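Acyl-CoA dehydrogenase (Bacillus anthracis, PDB 3OWA) probably oxidises acyl-CoA thioesters to their 2,3-enoyl forms, passing the electrons to a bound FAD. Local coordinates at residues I22-D32 against E507-K518. Sequence-based numbering, arbitrary orientation.
Sequences ITIDQVFTPED and ESAVLRTEKAIK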
loop_
_atom_site.group_PDB
_atom_site.type_symbol
_atom_site.label_atom_id
_atom_site.label_comp_id
_atom_site.label_asym_id
_atom_site.label_seq_id
_atom_site.Cartn_x
_atom_site.Cartn_y
_atom_site.Cartn_z
ATOM N N ILE A 22 -22.163 25.056 2.594
ATOM C CA ILE A 22 -21.011 25.882 2.972
ATOM C C ILE A 22 -20.532 26.750 1.806
ATOM O O ILE A 22 -20.517 26.321 0.660
ATOM C CB ILE A 22 -19.828 25.028 3.510
ATOM C CG1 ILE A 22 -20.292 24.046 4.600
ATOM C CG2 ILE A 22 -18.651 25.930 3.934
ATOM C CD1 ILE A 22 -20.822 24.656 5.895
ATOM N N THR A 23 -20.123 27.968 2.131
ATOM C CA THR A 23 -19.829 28.990 1.157
ATOM C C THR A 23 -18.323 29.286 1.109
ATOM O O THR A 23 -17.628 29.074 2.105
ATOM C CB THR A 23 -20.633 30.264 1.558
ATOM O OG1 THR A 23 -21.150 30.891 0.386
ATOM C CG2 THR A 23 -19.818 31.245 2.358
ATOM N N ILE A 24 -17.821 29.791 -0.025
ATOM C CA ILE A 24 -16.374 30.110 -0.152
ATOM C C ILE A 24 -15.833 31.007 0.960
ATOM O O ILE A 24 -14.669 30.891 1.355
ATOM C CB ILE A 24 -15.961 30.711 -1.527
ATOM C CG1 ILE A 24 -16.883 31.867 -1.949
ATOM C CG2 ILE A 24 -15.925 29.640 -2.586
ATOM C CD1 ILE A 24 -16.275 32.760 -2.998
ATOM N N ASP A 25 -16.686 31.897 1.464
ATOM C CA ASP A 25 -16.336 32.773 2.578
ATOM C C ASP A 25 -16.174 32.027 3.904
ATOM O O ASP A 25 -15.548 32.537 4.828
ATOM C CB ASP A 25 -17.374 33.890 2.731
ATOM C CG ASP A 25 -16.926 35.183 2.102
ATOM O OD1 ASP A 25 -17.626 35.655 1.182
ATOM O OD2 ASP A 25 -15.873 35.726 2.530
ATOM N N GLN A 26 -16.726 30.820 3.997
ATOM C CA GLN A 26 -16.639 30.044 5.238
ATOM C C GLN A 26 -15.516 28.997 5.221
ATOM O O GLN A 26 -15.463 28.138 6.103
ATOM C CB GLN A 26 -17.970 29.373 5.544
ATOM C CG GLN A 26 -19.161 30.342 5.697
ATOM C CD GLN A 26 -20.449 29.595 5.605
ATOM O OE1 GLN A 26 -20.698 28.922 4.617
ATOM N NE2 GLN A 26 -21.261 29.663 6.647
ATOM N N VAL A 27 -14.631 29.063 4.227
ATOM C CA VAL A 27 -13.464 28.180 4.230
ATOM C C VAL A 27 -12.151 28.940 4.172
ATOM O O VAL A 27 -12.020 29.955 3.466
ATOM C CB VAL A 27 -13.494 27.104 3.099
ATOM C CG1 VAL A 27 -14.729 26.221 3.217
ATOM C CG2 VAL A 27 -13.411 27.746 1.731
ATOM N N PHE A 28 -11.185 28.442 4.929
ATOM C CA PHE A 28 -9.813 28.926 4.857
ATOM C C PHE A 28 -9.022 28.040 3.878
ATOM O O PHE A 28 -9.171 26.817 3.890
ATOM C CB PHE A 28 -9.174 28.938 6.255
ATOM C CG PHE A 28 -7.780 29.495 6.274
ATOM C CD1 PHE A 28 -7.577 30.870 6.323
ATOM C CD2 PHE A 28 -6.677 28.646 6.217
ATOM C CE1 PHE A 28 -6.293 31.405 6.317
ATOM C CE2 PHE A 28 -5.392 29.159 6.196
ATOM C CZ PHE A 28 -5.196 30.549 6.260
ATOM N N THR A 29 -8.214 28.658 3.016
ATOM C CA THR A 29 -7.426 27.924 2.027
ATOM C C THR A 29 -5.968 28.402 2.035
ATOM O O THR A 29 -5.686 29.477 2.534
ATOM C CB THR A 29 -7.989 28.105 0.576
ATOM O OG1 THR A 29 -7.578 29.366 0.076
ATOM C CG2 THR A 29 -9.511 27.987 0.518
ATOM N N PRO A 30 -5.044 27.617 1.446
ATOM C CA PRO A 30 -3.677 28.128 1.377
ATOM C C PRO A 30 -3.536 29.489 0.676
ATOM O O PRO A 30 -2.556 30.201 0.932
ATOM C CB PRO A 30 -2.924 27.026 0.622
ATOM C CG PRO A 30 -3.681 25.731 0.960
ATOM C CD PRO A 30 -5.126 26.173 1.119
ATOM N N GLU A 31 -4.494 29.861 -0.184
ATOM C CA GLU A 31 -4.451 31.165 -0.875
ATOM C C GLU A 31 -4.687 32.329 0.101
ATOM O O GLU A 31 -4.340 33.483 -0.180
ATOM C CB GLU A 31 -5.443 31.210 -2.070
ATOM C CG GLU A 31 -5.026 30.387 -3.299
ATOM C CD GLU A 31 -4.944 28.848 -3.041
ATOM O OE1 GLU A 31 -5.927 28.234 -2.587
ATOM O OE2 GLU A 31 -3.886 28.252 -3.320
ATOM N N ASP A 32 -5.241 31.999 1.267
ATOM C CA ASP A 32 -5.461 32.939 2.348
ATOM C C ASP A 32 -4.248 33.146 3.282
ATOM O O ASP A 32 -4.339 33.930 4.220
ATOM C CB ASP A 32 -6.688 32.486 3.152
ATOM C CG ASP A 32 -7.961 32.427 2.290
ATOM O OD1 ASP A 32 -8.157 33.371 1.491
ATOM O OD2 ASP A 32 -8.751 31.464 2.393
ATOM N N GLU A 507 -15.712 18.585 -1.240
ATOM C CA GLU A 507 -16.197 19.950 -0.983
ATOM C C GLU A 507 -15.052 20.938 -0.747
ATOM O O GLU A 507 -15.087 22.076 -1.223
ATOM C CB GLU A 507 -17.170 19.954 0.199
ATOM C CG GLU A 507 -17.749 21.333 0.519
ATOM C CD GLU A 507 -18.655 21.362 1.771
ATOM O OE1 GLU A 507 -19.793 21.877 1.671
ATOM O OE2 GLU A 507 -18.240 20.886 2.860
ATOM N N SER A 508 -14.037 20.508 0.002
ATOM C CA SER A 508 -12.855 21.340 0.264
ATOM C C SER A 508 -12.145 21.716 -1.028
ATOM O O SER A 508 -11.760 22.878 -1.207
ATOM C CB SER A 508 -11.869 20.648 1.213
ATOM O OG SER A 508 -12.438 20.387 2.489
ATOM N N ALA A 509 -11.965 20.735 -1.913
ATOM C CA ALA A 509 -11.379 20.974 -3.218
ATOM C C ALA A 509 -12.266 21.921 -4.062
ATOM O O ALA A 509 -11.755 22.872 -4.675
ATOM C CB ALA A 509 -11.103 19.649 -3.961
ATOM N N VAL A 510 -13.578 21.678 -4.074
ATOM C CA VAL A 510 -14.499 22.516 -4.870
ATOM C C VAL A 510 -14.469 23.971 -4.407
ATOM O O VAL A 510 -14.296 24.887 -5.216
ATOM C CB VAL A 510 -15.949 21.995 -4.850
ATOM C CG1 VAL A 510 -16.893 23.010 -5.517
ATOM C CG2 VAL A 510 -16.037 20.678 -5.586
ATOM N N LEU A 511 -14.605 24.161 -3.096
ATOM C CA LEU A 511 -14.728 25.492 -2.518
ATOM C C LEU A 511 -13.440 26.253 -2.650
ATOM O O LEU A 511 -13.465 27.450 -2.932
ATOM C CB LEU A 511 -15.194 25.433 -1.058
ATOM C CG LEU A 511 -16.648 24.974 -0.873
ATOM C CD1 LEU A 511 -16.999 24.851 0.612
ATOM C CD2 LEU A 511 -17.611 25.917 -1.585
ATOM N N ARG A 512 -12.308 25.563 -2.473
ATOM C CA ARG A 512 -11.006 26.214 -2.641
ATOM C C ARG A 512 -10.800 26.678 -4.082
ATOM O O ARG A 512 -10.299 27.791 -4.324
ATOM C CB ARG A 512 -9.850 25.297 -2.204
ATOM C CG ARG A 512 -8.488 25.882 -2.491
ATOM C CD ARG A 512 -7.395 24.934 -2.085
ATOM N NE ARG A 512 -6.104 25.525 -2.377
ATOM C CZ ARG A 512 -4.951 24.884 -2.264
ATOM N NH1 ARG A 512 -4.934 23.613 -1.838
ATOM N NH2 ARG A 512 -3.819 25.513 -2.560
ATOM N N THR A 513 -11.186 25.834 -5.031
ATOM C CA THR A 513 -11.045 26.176 -6.438
ATOM C C THR A 513 -12.032 27.338 -6.796
ATOM O O THR A 513 -11.666 28.295 -7.474
ATOM C CB THR A 513 -11.245 24.930 -7.338
ATOM O OG1 THR A 513 -10.343 23.874 -6.918
ATOM C CG2 THR A 513 -11.027 25.281 -8.816
ATOM N N GLU A 514 -13.259 27.239 -6.303
ATOM C CA GLU A 514 -14.272 28.268 -6.496
ATOM C C GLU A 514 -13.785 29.605 -5.951
ATOM O O GLU A 514 -13.875 30.640 -6.635
ATOM C CB GLU A 514 -15.556 27.845 -5.787
ATOM C CG GLU A 514 -16.774 28.681 -6.153
ATOM C CD GLU A 514 -18.009 28.328 -5.315
ATOM O OE1 GLU A 514 -18.183 27.127 -4.967
ATOM O OE2 GLU A 514 -18.792 29.264 -4.996
ATOM N N LYS A 515 -13.244 29.587 -4.733
ATOM C CA LYS A 515 -12.676 30.793 -4.153
ATOM C C LYS A 515 -11.535 31.388 -4.993
ATOM O O LYS A 515 -11.480 32.610 -5.195
ATOM C CB LYS A 515 -12.248 30.564 -2.693
ATOM C CG LYS A 515 -11.304 31.650 -2.181
ATOM C CD LYS A 515 -11.739 32.279 -0.882
ATOM C CE LYS A 515 -11.905 31.301 0.228
ATOM N NZ LYS A 515 -11.761 32.047 1.517
ATOM N N ALA A 516 -10.651 30.529 -5.492
ATOM C CA ALA A 516 -9.535 30.955 -6.324
ATOM C C ALA A 516 -10.020 31.655 -7.591
ATOM O O ALA A 516 -9.500 32.704 -7.968
ATOM C CB ALA A 516 -8.670 29.792 -6.683
ATOM N N ILE A 517 -11.016 31.054 -8.229
ATOM C CA ILE A 517 -11.588 31.578 -9.458
ATOM C C ILE A 517 -12.089 33.008 -9.201
ATOM O O ILE A 517 -11.691 33.936 -9.897
ATOM C CB ILE A 517 -12.674 30.632 -10.020
ATOM C CG1 ILE A 517 -12.017 29.369 -10.581
ATOM C CG2 ILE A 517 -13.548 31.334 -11.133
ATOM C CD1 ILE A 517 -12.959 28.245 -10.782
ATOM N N LYS A 518 -12.890 33.166 -8.152
ATOM C CA LYS A 518 -13.478 34.441 -7.790
ATOM C C LYS A 518 -12.443 35.426 -7.325
ATOM O O LYS A 518 -12.706 36.622 -7.297
ATOM C CB LYS A 518 -14.547 34.232 -6.724
ATOM C CG LYS A 518 -15.491 33.105 -7.155
ATOM C CD LYS A 518 -16.891 33.173 -6.573
ATOM C CE LYS A 518 -17.719 32.030 -7.155
ATOM N NZ LYS A 518 -18.921 31.671 -6.353
HETATM O O HOH W 1 -20.588 23.634 -0.202
HETATM O O HOH W 2 -19.679 29.608 -2.281
HETATM O O HOH W 3 -8.434 29.617 -2.807
#
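Arg512 takes hold of Glu31 side-on. Arg512 NE gives a bond of 2.7 Å to Glu31 OE1, and its NH2 a nearly straight one (176°) to Glu31 OE2, each oxygen using its syn lone pair. Carboxylate and guanidinium lie almost coplanar, 17° apart. The arginine chain runs fully extended to NE, while the glutamate folds at its CB-CG bond (chi2 64°), which turns the carboxylate onto that edge. Pro30 lies over one guanidinium face, its CG 3.5 Å from Arg512 NH2. On the far side of the salt bridge, NH1 of Arg512 goes to Glu322 and Ser323 of helix 305-336, so the guanidinium ties three parts of the chain together.

One turn on, Lys515 is kinked in the middle of its chain, where two torsions depart from the extended form, and the kinks carry NZ to the loop. There Lys515 NZ donates to Val27 O at 2.9 Å and, in a longer salt bridge, to Asp32 OD2. That same oxygen takes the Thr29 N-H from the opposite face of the carboxylate plane.

The loop that leads into helix 35-52 crosses helix 490-520 here, in the C-terminal helical region of the acyl-CoA dehydrogenase fold.

Apolar packing fills the other end. Leu511 CD1 meets Val27 CG1 at 3.7 Å and also touches Ile22 CG2. Ile24 puts CG2 anti to its carbonyl carbon, down onto the helix backbone 3.3 Å from Leu511 O. Beyond it, one water links Ile24 N to Glu514 OE2; another joins Ile22 O to Glu507 OE1, whose carboxylate is also paired with Arg327 and Lys468.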